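Local coordinates for periplasmic oligopeptide-binding protein (Burkholderia pseudomallei, PDB 3ZS6) that binds oligopeptides in the bacterial periplasm and probably hands them to an ABC transporter for uptake into the cell, at residues F351-N356 / V399-D404; Y264-S269 / P468-F473; L7-P12 / R209-L214; Q230-Y235 / K482-G487. One frame throughout, in Å; residues are numbered along the deposited sequence. Where two conformers were deposited one is given.

Interaction 1: F351-N356 / V399-D404; sequences FTLTYN and VQIARD
R403 lies along the end of strand 351-356, and its side chain meets that strand at both its root and its tip. CB packs on CB of Y355 at 3.5 Å, with CG a little farther from the same carbon. CG is anti to the backbone N (chi1 -155°), and the chain then bends twice. These turns bring the guanidinium edge to the amide of N356. NE donates to N356 OD1 at 3.2 Å, in the carbonyl plane. NH2 reaches the same oxygen at 3.0 Å, from above that plane. OD1 itself lies in the guanidinium plane, so one acceptor is gripped side-on by two nitrogens. Outside the two segments, NH1 makes a salt bridge to the backbone of the bound peptide. The grip on N356 probably helps fix the rotation of this peptide-binding arginine.

The two strands are parallel neighbours in a mixed sheet. Strand 350-356 sits between 379-385 and 401-407. Helix 359-376 links 350-356 to 379-385, and helix 387-395 links 379-385 to 401-407, past the middle strand; both are beta-alpha-beta crossovers. T354 donates from N to I401 O (2.9 Å) and accepts from R403 N at its own O.

At the other end Q400 OE1 takes the N-H of T352 at 3.0 Å, while NE2 sits at the edge of the F351 ring and bonds D270. On one face L353 CD1 meets I401 CG2 at 3.5 Å. On the T354 side, the V399 side chain crosses T354 at about a right angle, its CG1 against OG1. That hydroxyl bonds E383 and a water. The water donates to T352 O and accepts from Q400 N.

Interaction 2: Y264-S269 / P468-F473; sequences YYLKNS and PMVPLF
Y264 and V470 form an antiparallel hydrogen-bonded pair, and this bridge is the firm part of the contact. The short strand segments run at 177° to each other. Y264 N donates to V470 O at 2.8 Å, and V470 N returns a bond to Y264 O at 2.9 Å. Just beyond the pair, L472 and F473 both face Y262, a classic beta bulge in strand 470-480.

The tight packing lies on the face that carries the Y264 and V470 side chains. The two CB atoms are 4.1 Å apart. Helix 359-376 packs on the Y264 ring through V364, A365, A368 and W372. One of two deposited L266 conformers puts CD1 against V470 CG2, so that touch is less certain.

Toward S269 and P468 the contact is looser. Strand 264-266 ends, and no further backbone bond joins the two segments there. L266 CB rests 3.9 Å from P468 O, and the partly exposed N268 lies near P468. Of the M469 side chain, CB comes near, 3.3 Å from Y264 O beside the bridge; the bent chain leads away.

The Y264 ring is turned so that its plane nearly contains CA (chi2 -12°). This sets one face toward L472 in a CH-pi contact. L472 CD1 stands over the ring centre, 4.0 Å from the centroid and 4° off the normal.

Interaction 3: L7-P12 / R209-L214; sequences LTRQVP and RKVTYL
L7 to Q10 pair in parallel with V211 to L214, the short strand axes 4.7 Å apart and 22° from exact alignment. Strand 6-11 is an outermost strand of a four-stranded mixed sheet within this chain, with 210-215 next to it. Five backbone bonds hold the pair, from L7 N to K210 O (2.8 Å) through to V11 N to L214 O (2.9 Å).

On the face of L7, V211, R9 and Y213, arginine and tyrosine lie side by side and point the same way. R9 CD lies 3.5 Å from Y213 CE1. Y213 OH sits over one face of the R9 guanidinium without a hydrogen bond to it, and bonds D34. The guanidinium and ring planes are 37° apart. R9 also bonds S499 and R497 O and makes a cation-pi contact with Y233, so several polar and aromatic partners hold the guanidinium. The V11 side chain crosses Y213 at about a right angle, with V11 CG1 3.7 Å from Y213 CD1. Helix 26-35 packs on R9 and Y213.

The opposite face carries T8, Q10, T212 and L214. T8 CG2 touches L214 CD1 at 3.8 Å. A water bonds T212 OG1 at 2.7 Å and donates to L7 O.

Interaction 4: Q230-Y235 / K482-G487; sequences QIDYTY and KSYVGG
D232 and K482 are joined by one backbone bond, from K482 N to D232 O at 2.9 Å. Segment 230-235 has no regular secondary structure; it lies in the loop between helices 219-227 and 242-249. K482 opens a type I beta turn that ends at V485, closed by V485 N on K482 O at 3.0 Å. The turn leads into the short strand 485-486, which pairs with 503-504. The contact thus ties an internal loop to the C-terminal part of the chain.

The turn carries Y484 back to the loop. Its CG lies between the backbone N and carbonyl carbon (chi1 52°), which folds the ring beneath K482, with K482 CB over one ring face. Y484 OH then donates to D232 OD1 at 2.5 Å, a short bond. OD1 is met nearly along its C-O axis and lies at the ring edge. Carboxylate and ring planes are 76° apart.

K482 lies along the loop. Its CG rests 3.5 Å from D232 O, and a bend at chi2 (-75°) takes CE to 3.6 Å from I231 O. NZ goes on to bond Y226 O, and K482 also makes a cation-pi contact with the Y226 ring. V485 CG2 packs against D232 CB at 4.2 Å.

D232 OD2 accepts from T8 N, so both carboxylate oxygens have N-H or O-H donors. K482 NZ is 6.4 Å from D232 OD1, too far for a direct salt bridge. The two donors, with that positive charge nearby, would probably favour the ionised carboxylate in this buried setting.

Overall arrangement
The four contacts form two touching pairs. Interactions 1 and 2 have centres 10 Å apart and share one mixed sheet, where strands 401-407 and 260-266 are neighbours, probably joined by a bond from Y265 N to A402 O. Interactions 3 and 4 are also 10 Å apart between centres, and Q10 N probably bonds Y233 O between them. The centres of interactions 2 and 4 are 34 Å apart, on opposite sides of the chain's centre. Along the chain interaction 3 closes first. Interaction 1 is nested within interaction 2, and both within interaction 4. Late segments therefore return to early ones, consistent with the interleaved lobes of periplasmic binding proteins. Interaction 1 also meets the bound peptide.

Interaction 1: F351-N356 / V399-D404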
# COMPACT_ATOMS: atom_id res chain seq x y z
N PHE A 351 -25.67 -9.55 3.23
CA PHE A 351 -24.71 -8.46 3.17
C PHE A 351 -24.54 -7.95 1.75
O PHE A 351 -24.86 -8.65 0.79
CB PHE A 351 -23.32 -8.90 3.67
CG PHE A 351 -23.30 -9.40 5.08
CD1 PHE A 351 -23.44 -8.53 6.14
CD2 PHE A 351 -23.12 -10.75 5.34
CE1 PHE A 351 -23.42 -8.98 7.44
CE2 PHE A 351 -23.10 -11.21 6.64
CZ PHE A 351 -23.24 -10.33 7.69
N THR A 352 -24.02 -6.74 1.62
CA THR A 352 -23.58 -6.24 0.33
C THR A 352 -22.06 -6.40 0.25
O THR A 352 -21.34 -6.05 1.19
CB THR A 352 -23.99 -4.77 0.12
OG1 THR A 352 -25.41 -4.69 -0.02
CG2 THR A 352 -23.34 -4.19 -1.14
N LEU A 353 -21.58 -6.97 -0.85
CA LEU A 353 -20.14 -7.15 -1.07
C LEU A 353 -19.66 -6.17 -2.15
O LEU A 353 -19.97 -6.32 -3.33
CB LEU A 353 -19.82 -8.60 -1.47
CG LEU A 353 -18.41 -8.98 -1.94
CD1 LEU A 353 -17.34 -8.54 -0.96
CD2 LEU A 353 -18.32 -10.50 -2.18
N THR A 354 -18.91 -5.16 -1.73
CA THR A 354 -18.48 -4.13 -2.65
C THR A 354 -17.02 -4.32 -3.08
O THR A 354 -16.16 -4.60 -2.25
CB THR A 354 -18.65 -2.74 -2.02
OG1 THR A 354 -19.99 -2.61 -1.53
CG2 THR A 354 -18.37 -1.64 -3.04
N TYR A 355 -16.75 -4.18 -4.38
CA TYR A 355 -15.38 -4.25 -4.88
C TYR A 355 -15.17 -3.20 -5.97
O TYR A 355 -16.13 -2.69 -6.53
CB TYR A 355 -15.07 -5.64 -5.45
CG TYR A 355 -15.88 -5.97 -6.68
CD1 TYR A 355 -17.14 -6.54 -6.58
CD2 TYR A 355 -15.38 -5.70 -7.95
CE1 TYR A 355 -17.89 -6.85 -7.71
CE2 TYR A 355 -16.12 -6.01 -9.09
CZ TYR A 355 -17.37 -6.58 -8.96
OH TYR A 355 -18.12 -6.87 -10.09
N ASN A 356 -13.91 -2.88 -6.26
CA ASN A 356 -13.62 -1.93 -7.32
C ASN A 356 -13.60 -2.62 -8.67
O ASN A 356 -12.98 -3.68 -8.82
CB ASN A 356 -12.32 -1.15 -7.08
CG ASN A 356 -11.12 -2.06 -6.94
OD1 ASN A 356 -11.05 -2.86 -6.00
ND2 ASN A 356 -10.16 -1.95 -7.86
N VAL A 399 -19.70 0.52 3.60
CA VAL A 399 -19.76 -0.79 2.97
C VAL A 399 -19.63 -1.82 4.09
O VAL A 399 -19.05 -1.53 5.14
CB VAL A 399 -18.62 -0.97 1.94
CG1 VAL A 399 -18.92 -0.15 0.67
CG2 VAL A 399 -17.28 -0.55 2.53
N GLN A 400 -20.18 -3.02 3.87
CA GLN A 400 -20.22 -4.05 4.91
C GLN A 400 -19.07 -5.05 4.74
O GLN A 400 -18.30 -5.29 5.67
CB GLN A 400 -21.55 -4.80 4.85
CG GLN A 400 -22.75 -3.96 5.25
CD GLN A 400 -24.04 -4.75 5.20
OE1 GLN A 400 -24.45 -5.22 4.14
NE2 GLN A 400 -24.68 -4.91 6.36
N ILE A 401 -19.00 -5.65 3.57
CA ILE A 401 -17.88 -6.50 3.19
C ILE A 401 -17.31 -5.87 1.94
O ILE A 401 -18.07 -5.51 1.03
CB ILE A 401 -18.34 -7.93 2.87
CG1 ILE A 401 -19.15 -8.51 4.04
CG2 ILE A 401 -17.14 -8.81 2.54
CD1 ILE A 401 -19.62 -9.95 3.83
N ALA A 402 -16.00 -5.70 1.89
CA ALA A 402 -15.39 -4.97 0.77
C ALA A 402 -14.05 -5.56 0.35
O ALA A 402 -13.27 -6.03 1.19
CB ALA A 402 -15.24 -3.49 1.12
N ARG A 403 -13.79 -5.56 -0.95
CA ARG A 403 -12.50 -5.96 -1.48
C ARG A 403 -11.44 -4.98 -0.92
O ARG A 403 -11.62 -3.76 -0.96
CB ARG A 403 -12.52 -5.92 -3.02
CG ARG A 403 -11.49 -6.84 -3.69
CD ARG A 403 -10.06 -6.38 -3.40
NE ARG A 403 -9.80 -5.08 -4.01
CZ ARG A 403 -8.66 -4.40 -3.90
NH1 ARG A 403 -7.65 -4.89 -3.19
NH2 ARG A 403 -8.52 -3.22 -4.51
N ASP A 404 -10.36 -5.53 -0.38
CA ASP A 404 -9.27 -4.70 0.15
C ASP A 404 -7.94 -5.40 -0.12
O ASP A 404 -7.91 -6.48 -0.71
CB ASP A 404 -9.46 -4.44 1.64
CG ASP A 404 -8.88 -3.09 2.09
OD1 ASP A 404 -7.83 -2.66 1.56
OD2 ASP A 404 -9.48 -2.45 2.97
O HOH W 1 -20.73 -3.40 1.09

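Interaction 2: Y264-S269 / P468-F473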
# COMPACT_ATOMS: atom_id res chain seq x y z
N TYR A 264 -10.61 -9.35 2.57
CA TYR A 264 -11.90 -8.69 2.62
C TYR A 264 -12.06 -7.90 3.91
O TYR A 264 -11.93 -8.43 5.02
CB TYR A 264 -13.05 -9.70 2.44
CG TYR A 264 -13.35 -10.06 1.00
CD1 TYR A 264 -12.81 -9.34 -0.05
CD2 TYR A 264 -14.18 -11.13 0.70
CE1 TYR A 264 -13.10 -9.68 -1.38
CE2 TYR A 264 -14.48 -11.47 -0.61
CZ TYR A 264 -13.93 -10.74 -1.65
OH TYR A 264 -14.24 -11.10 -2.96
N TYR A 265 -12.32 -6.62 3.73
CA TYR A 265 -12.67 -5.72 4.80
C TYR A 265 -14.01 -6.17 5.35
O TYR A 265 -14.88 -6.61 4.60
CB TYR A 265 -12.77 -4.33 4.18
CG TYR A 265 -13.55 -3.24 4.87
CD1 TYR A 265 -14.94 -3.30 4.96
CD2 TYR A 265 -12.91 -2.10 5.32
CE1 TYR A 265 -15.66 -2.26 5.53
CE2 TYR A 265 -13.61 -1.07 5.90
CZ TYR A 265 -14.98 -1.15 6.00
OH TYR A 265 -15.66 -0.11 6.57
N LEU A 266 -14.15 -6.10 6.67
CA LEU A 266 -15.43 -6.32 7.34
C LEU A 266 -15.71 -5.12 8.25
O LEU A 266 -14.85 -4.72 9.04
CB LEU A 266 -15.41 -7.59 8.21
CG LEU A 266 -15.15 -8.94 7.55
CD1 LEU A 266 -15.13 -10.04 8.63
CD2 LEU A 266 -16.20 -9.27 6.47
N LYS A 267 -16.91 -4.56 8.14
CA LYS A 267 -17.30 -3.43 8.97
C LYS A 267 -17.52 -3.90 10.39
O LYS A 267 -18.56 -4.50 10.69
CB LYS A 267 -18.59 -2.81 8.43
CG LYS A 267 -19.09 -1.60 9.20
CD LYS A 267 -20.44 -1.17 8.66
CE LYS A 267 -21.07 -0.07 9.49
NZ LYS A 267 -22.46 0.21 9.02
N ASN A 268 -16.56 -3.64 11.27
CA ASN A 268 -16.61 -4.18 12.63
C ASN A 268 -17.71 -3.58 13.51
O ASN A 268 -18.03 -4.12 14.56
CB ASN A 268 -15.24 -4.07 13.33
CG ASN A 268 -14.26 -5.16 12.88
OD1 ASN A 268 -14.17 -5.51 11.70
ND2 ASN A 268 -13.53 -5.70 13.85
N SER A 269 -18.28 -2.46 13.08
CA SER A 269 -19.41 -1.88 13.80
C SER A 269 -20.75 -2.35 13.23
O SER A 269 -21.81 -1.94 13.70
CB SER A 269 -19.33 -0.35 13.78
OG SER A 269 -19.55 0.14 12.47
N PRO A 468 -10.79 -9.84 12.50
CA PRO A 468 -11.23 -8.47 12.21
C PRO A 468 -11.44 -8.23 10.72
O PRO A 468 -12.22 -7.35 10.36
CB PRO A 468 -10.09 -7.60 12.76
CG PRO A 468 -8.89 -8.53 12.81
CD PRO A 468 -9.47 -9.87 13.17
N MET A 469 -10.74 -8.99 9.88
CA MET A 469 -10.98 -8.99 8.44
C MET A 469 -10.76 -10.41 7.92
O MET A 469 -10.50 -11.32 8.70
CB MET A 469 -10.04 -8.01 7.71
CG MET A 469 -8.55 -8.22 8.00
SD MET A 469 -7.92 -7.18 9.36
CE MET A 469 -7.78 -5.58 8.53
N VAL A 470 -10.87 -10.61 6.61
CA VAL A 470 -10.75 -11.95 6.04
C VAL A 470 -9.64 -12.05 5.00
O VAL A 470 -9.87 -11.80 3.81
CB VAL A 470 -12.06 -12.42 5.38
CG1 VAL A 470 -11.92 -13.84 4.86
CG2 VAL A 470 -13.24 -12.30 6.36
N PRO A 471 -8.43 -12.41 5.45
CA PRO A 471 -7.31 -12.61 4.52
C PRO A 471 -7.61 -13.74 3.55
O PRO A 471 -8.17 -14.76 3.97
CB PRO A 471 -6.16 -13.01 5.45
CG PRO A 471 -6.51 -12.35 6.76
CD PRO A 471 -8.01 -12.51 6.86
N LEU A 472 -7.23 -13.57 2.29
CA LEU A 472 -7.50 -14.56 1.26
C LEU A 472 -6.22 -15.18 0.68
O LEU A 472 -6.08 -16.40 0.66
CB LEU A 472 -8.34 -13.95 0.12
CG LEU A 472 -9.76 -13.54 0.51
CD1 LEU A 472 -10.49 -12.90 -0.67
CD2 LEU A 472 -10.54 -14.75 1.05
N PHE A 473 -5.31 -14.34 0.20
CA PHE A 473 -4.05 -14.84 -0.34
C PHE A 473 -2.99 -13.76 -0.43
O PHE A 473 -3.27 -12.56 -0.29
CB PHE A 473 -4.27 -15.50 -1.71
CG PHE A 473 -4.96 -14.62 -2.70
CD1 PHE A 473 -4.25 -13.65 -3.39
CD2 PHE A 473 -6.33 -14.75 -2.94
CE1 PHE A 473 -4.89 -12.82 -4.31
CE2 PHE A 473 -6.97 -13.92 -3.85
CZ PHE A 473 -6.25 -12.95 -4.54

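Interaction 3: L7-P12 / R209-L214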
# COMPACT_ATOMS: atom_id res chain seq x y z
N LEU A 7 8.25 5.85 -21.89
CA LEU A 7 7.71 4.70 -21.18
C LEU A 7 6.24 4.91 -20.88
O LEU A 7 5.85 5.97 -20.39
CB LEU A 7 8.47 4.47 -19.88
CG LEU A 7 8.01 3.27 -19.05
CD1 LEU A 7 8.41 1.97 -19.74
CD2 LEU A 7 8.61 3.37 -17.65
N THR A 8 5.42 3.90 -21.18
CA THR A 8 3.99 3.94 -20.88
C THR A 8 3.64 2.81 -19.92
O THR A 8 3.84 1.63 -20.23
CB THR A 8 3.15 3.80 -22.17
OG1 THR A 8 3.45 4.88 -23.05
CG2 THR A 8 1.65 3.81 -21.85
N ARG A 9 3.13 3.18 -18.74
CA ARG A 9 2.82 2.22 -17.68
C ARG A 9 1.32 2.22 -17.40
O ARG A 9 0.70 3.28 -17.33
CB ARG A 9 3.57 2.58 -16.39
CG ARG A 9 5.08 2.78 -16.56
CD ARG A 9 5.72 3.38 -15.29
NE ARG A 9 5.57 2.50 -14.13
CZ ARG A 9 6.46 2.40 -13.14
NH1 ARG A 9 7.57 3.14 -13.16
NH2 ARG A 9 6.24 1.56 -12.13
N GLN A 10 0.74 1.04 -17.21
CA GLN A 10 -0.69 0.93 -16.90
C GLN A 10 -0.90 0.84 -15.39
O GLN A 10 -0.23 0.06 -14.71
CB GLN A 10 -1.31 -0.29 -17.59
CG GLN A 10 -2.80 -0.54 -17.22
CD GLN A 10 -3.04 -1.85 -16.45
OE1 GLN A 10 -2.32 -2.83 -16.63
NE2 GLN A 10 -4.07 -1.86 -15.61
N VAL A 11 -1.81 1.66 -14.88
CA VAL A 11 -2.20 1.57 -13.46
C VAL A 11 -3.67 1.12 -13.33
O VAL A 11 -4.47 1.34 -14.24
CB VAL A 11 -1.93 2.88 -12.70
CG1 VAL A 11 -0.41 3.09 -12.53
CG2 VAL A 11 -2.57 4.07 -13.41
N PRO A 12 -4.02 0.49 -12.20
CA PRO A 12 -5.32 -0.19 -12.07
C PRO A 12 -6.52 0.74 -11.90
O PRO A 12 -7.66 0.29 -11.99
CB PRO A 12 -5.14 -1.06 -10.82
CG PRO A 12 -4.12 -0.30 -9.99
CD PRO A 12 -3.16 0.28 -11.01
N ARG A 209 12.88 9.66 -20.67
CA ARG A 209 12.61 11.09 -20.88
C ARG A 209 11.13 11.46 -20.76
O ARG A 209 10.78 12.62 -20.58
CB ARG A 209 13.16 11.55 -22.24
CG ARG A 209 14.68 11.55 -22.32
CD ARG A 209 15.19 12.22 -23.57
NE ARG A 209 14.88 11.49 -24.80
CZ ARG A 209 15.65 10.54 -25.33
NH1 ARG A 209 16.78 10.17 -24.72
NH2 ARG A 209 15.29 9.94 -26.47
N LYS A 210 10.26 10.47 -20.88
CA LYS A 210 8.83 10.73 -20.79
C LYS A 210 8.13 9.52 -20.21
O LYS A 210 8.38 8.39 -20.62
CB LYS A 210 8.25 11.07 -22.17
CG LYS A 210 6.73 11.23 -22.14
CD LYS A 210 6.20 12.03 -23.33
CE LYS A 210 5.77 11.13 -24.47
NZ LYS A 210 4.91 11.90 -25.44
N VAL A 211 7.24 9.77 -19.25
CA VAL A 211 6.44 8.70 -18.67
C VAL A 211 4.96 9.01 -18.80
O VAL A 211 4.51 10.12 -18.49
CB VAL A 211 6.77 8.48 -17.17
CG1 VAL A 211 6.02 7.27 -16.63
CG2 VAL A 211 8.26 8.31 -16.98
N THR A 212 4.21 8.04 -19.29
CA THR A 212 2.77 8.16 -19.43
C THR A 212 2.10 7.09 -18.56
O THR A 212 2.43 5.90 -18.67
CB THR A 212 2.35 7.95 -20.90
OG1 THR A 212 2.89 9.01 -21.71
CG2 THR A 212 0.83 7.93 -21.04
N TYR A 213 1.20 7.52 -17.68
CA TYR A 213 0.41 6.61 -16.84
C TYR A 213 -1.04 6.53 -17.33
O TYR A 213 -1.75 7.55 -17.36
CB TYR A 213 0.44 7.03 -15.37
CG TYR A 213 1.72 6.69 -14.64
CD1 TYR A 213 1.96 5.40 -14.19
CD2 TYR A 213 2.70 7.65 -14.41
CE1 TYR A 213 3.14 5.07 -13.54
CE2 TYR A 213 3.88 7.33 -13.75
CZ TYR A 213 4.09 6.03 -13.32
OH TYR A 213 5.26 5.69 -12.66
N LEU A 214 -1.48 5.33 -17.70
CA LEU A 214 -2.86 5.13 -18.16
C LEU A 214 -3.66 4.31 -17.16
O LEU A 214 -3.32 3.15 -16.90
CB LEU A 214 -2.87 4.40 -19.51
CG LEU A 214 -2.02 4.98 -20.64
CD1 LEU A 214 -2.11 4.08 -21.89
CD2 LEU A 214 -2.48 6.39 -20.94
O HOH W 2 5.27 8.03 -22.48

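Interaction 4: Q230-Y235 / K482-G487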
# COMPACT_ATOMS: atom_id res chain seq x y z
N GLN A 230 0.84 -0.50 -27.23
CA GLN A 230 0.39 0.77 -26.65
C GLN A 230 0.89 0.96 -25.21
O GLN A 230 0.91 2.07 -24.69
CB GLN A 230 -1.13 0.84 -26.66
CG GLN A 230 -1.79 0.82 -28.02
CD GLN A 230 -3.31 0.72 -27.92
OE1 GLN A 230 -3.88 -0.36 -28.02
NE2 GLN A 230 -3.96 1.86 -27.68
N ILE A 231 1.29 -0.14 -24.57
CA ILE A 231 1.75 -0.12 -23.19
C ILE A 231 3.05 -0.92 -23.10
O ILE A 231 3.20 -1.92 -23.78
CB ILE A 231 0.70 -0.79 -22.27
CG1 ILE A 231 -0.58 0.04 -22.26
CG2 ILE A 231 1.25 -0.96 -20.86
CD1 ILE A 231 -1.73 -0.63 -21.52
N ASP A 232 3.99 -0.48 -22.26
CA ASP A 232 5.25 -1.21 -22.14
C ASP A 232 5.34 -2.02 -20.86
O ASP A 232 6.25 -2.85 -20.69
CB ASP A 232 6.45 -0.25 -22.16
CG ASP A 232 6.42 0.70 -23.34
OD1 ASP A 232 6.56 0.23 -24.49
OD2 ASP A 232 6.27 1.92 -23.11
N TYR A 233 4.40 -1.78 -19.95
CA TYR A 233 4.55 -2.16 -18.55
C TYR A 233 3.15 -2.22 -17.95
O TYR A 233 2.53 -1.19 -17.70
CB TYR A 233 5.36 -1.04 -17.87
CG TYR A 233 5.86 -1.26 -16.45
CD1 TYR A 233 4.97 -1.30 -15.38
CD2 TYR A 233 7.22 -1.38 -16.18
CE1 TYR A 233 5.42 -1.47 -14.07
CE2 TYR A 233 7.69 -1.55 -14.87
CZ TYR A 233 6.78 -1.60 -13.83
OH TYR A 233 7.23 -1.77 -12.54
N THR A 234 2.63 -3.43 -17.73
CA THR A 234 1.28 -3.57 -17.19
C THR A 234 1.27 -3.56 -15.67
O THR A 234 2.31 -3.71 -15.03
CB THR A 234 0.58 -4.89 -17.65
OG1 THR A 234 1.17 -6.01 -16.96
CG2 THR A 234 0.69 -5.09 -19.16
N TYR A 235 0.09 -3.42 -15.10
CA TYR A 235 -0.06 -3.50 -13.65
C TYR A 235 0.08 -4.95 -13.18
O TYR A 235 0.85 -5.25 -12.26
CB TYR A 235 -1.41 -2.93 -13.24
CG TYR A 235 -1.77 -3.21 -11.80
CD1 TYR A 235 -1.03 -2.66 -10.76
CD2 TYR A 235 -2.84 -4.03 -11.48
CE1 TYR A 235 -1.35 -2.91 -9.44
CE2 TYR A 235 -3.18 -4.29 -10.16
CZ TYR A 235 -2.43 -3.73 -9.15
OH TYR A 235 -2.75 -3.99 -7.84
N LYS A 482 7.94 -5.18 -21.33
CA LYS A 482 8.56 -5.45 -22.63
C LYS A 482 10.05 -5.81 -22.51
O LYS A 482 10.74 -5.34 -21.60
CB LYS A 482 8.36 -4.25 -23.56
CG LYS A 482 6.89 -3.95 -23.90
CD LYS A 482 6.35 -4.96 -24.91
CE LYS A 482 4.92 -4.62 -25.33
NZ LYS A 482 4.46 -5.49 -26.46
N SER A 483 10.52 -6.66 -23.42
CA SER A 483 11.92 -7.09 -23.43
C SER A 483 12.90 -5.93 -23.60
O SER A 483 14.05 -6.02 -23.18
CB SER A 483 12.17 -8.13 -24.52
OG SER A 483 11.40 -9.30 -24.27
N TYR A 484 12.45 -4.84 -24.22
CA TYR A 484 13.32 -3.67 -24.39
C TYR A 484 13.37 -2.74 -23.16
O TYR A 484 14.06 -1.72 -23.18
CB TYR A 484 12.96 -2.88 -25.64
CG TYR A 484 11.50 -2.51 -25.75
CD1 TYR A 484 10.97 -1.46 -25.00
CD2 TYR A 484 10.66 -3.20 -26.62
CE1 TYR A 484 9.62 -1.11 -25.11
CE2 TYR A 484 9.32 -2.86 -26.73
CZ TYR A 484 8.80 -1.83 -25.98
OH TYR A 484 7.46 -1.50 -26.10
N VAL A 485 12.62 -3.08 -22.11
CA VAL A 485 12.70 -2.30 -20.87
C VAL A 485 13.76 -2.86 -19.93
O VAL A 485 13.58 -3.94 -19.36
CB VAL A 485 11.35 -2.21 -20.12
CG1 VAL A 485 11.52 -1.46 -18.77
CG2 VAL A 485 10.30 -1.54 -20.98
N GLY A 486 14.86 -2.13 -19.77
CA GLY A 486 15.97 -2.59 -18.94
C GLY A 486 15.91 -2.09 -17.50
O GLY A 486 15.21 -1.11 -17.20
N GLY A 487 16.64 -2.77 -16.61
CA GLY A 487 16.72 -2.37 -15.22
C GLY A 487 15.74 -3.04 -14.25
O GLY A 487 15.84 -2.86 -13.04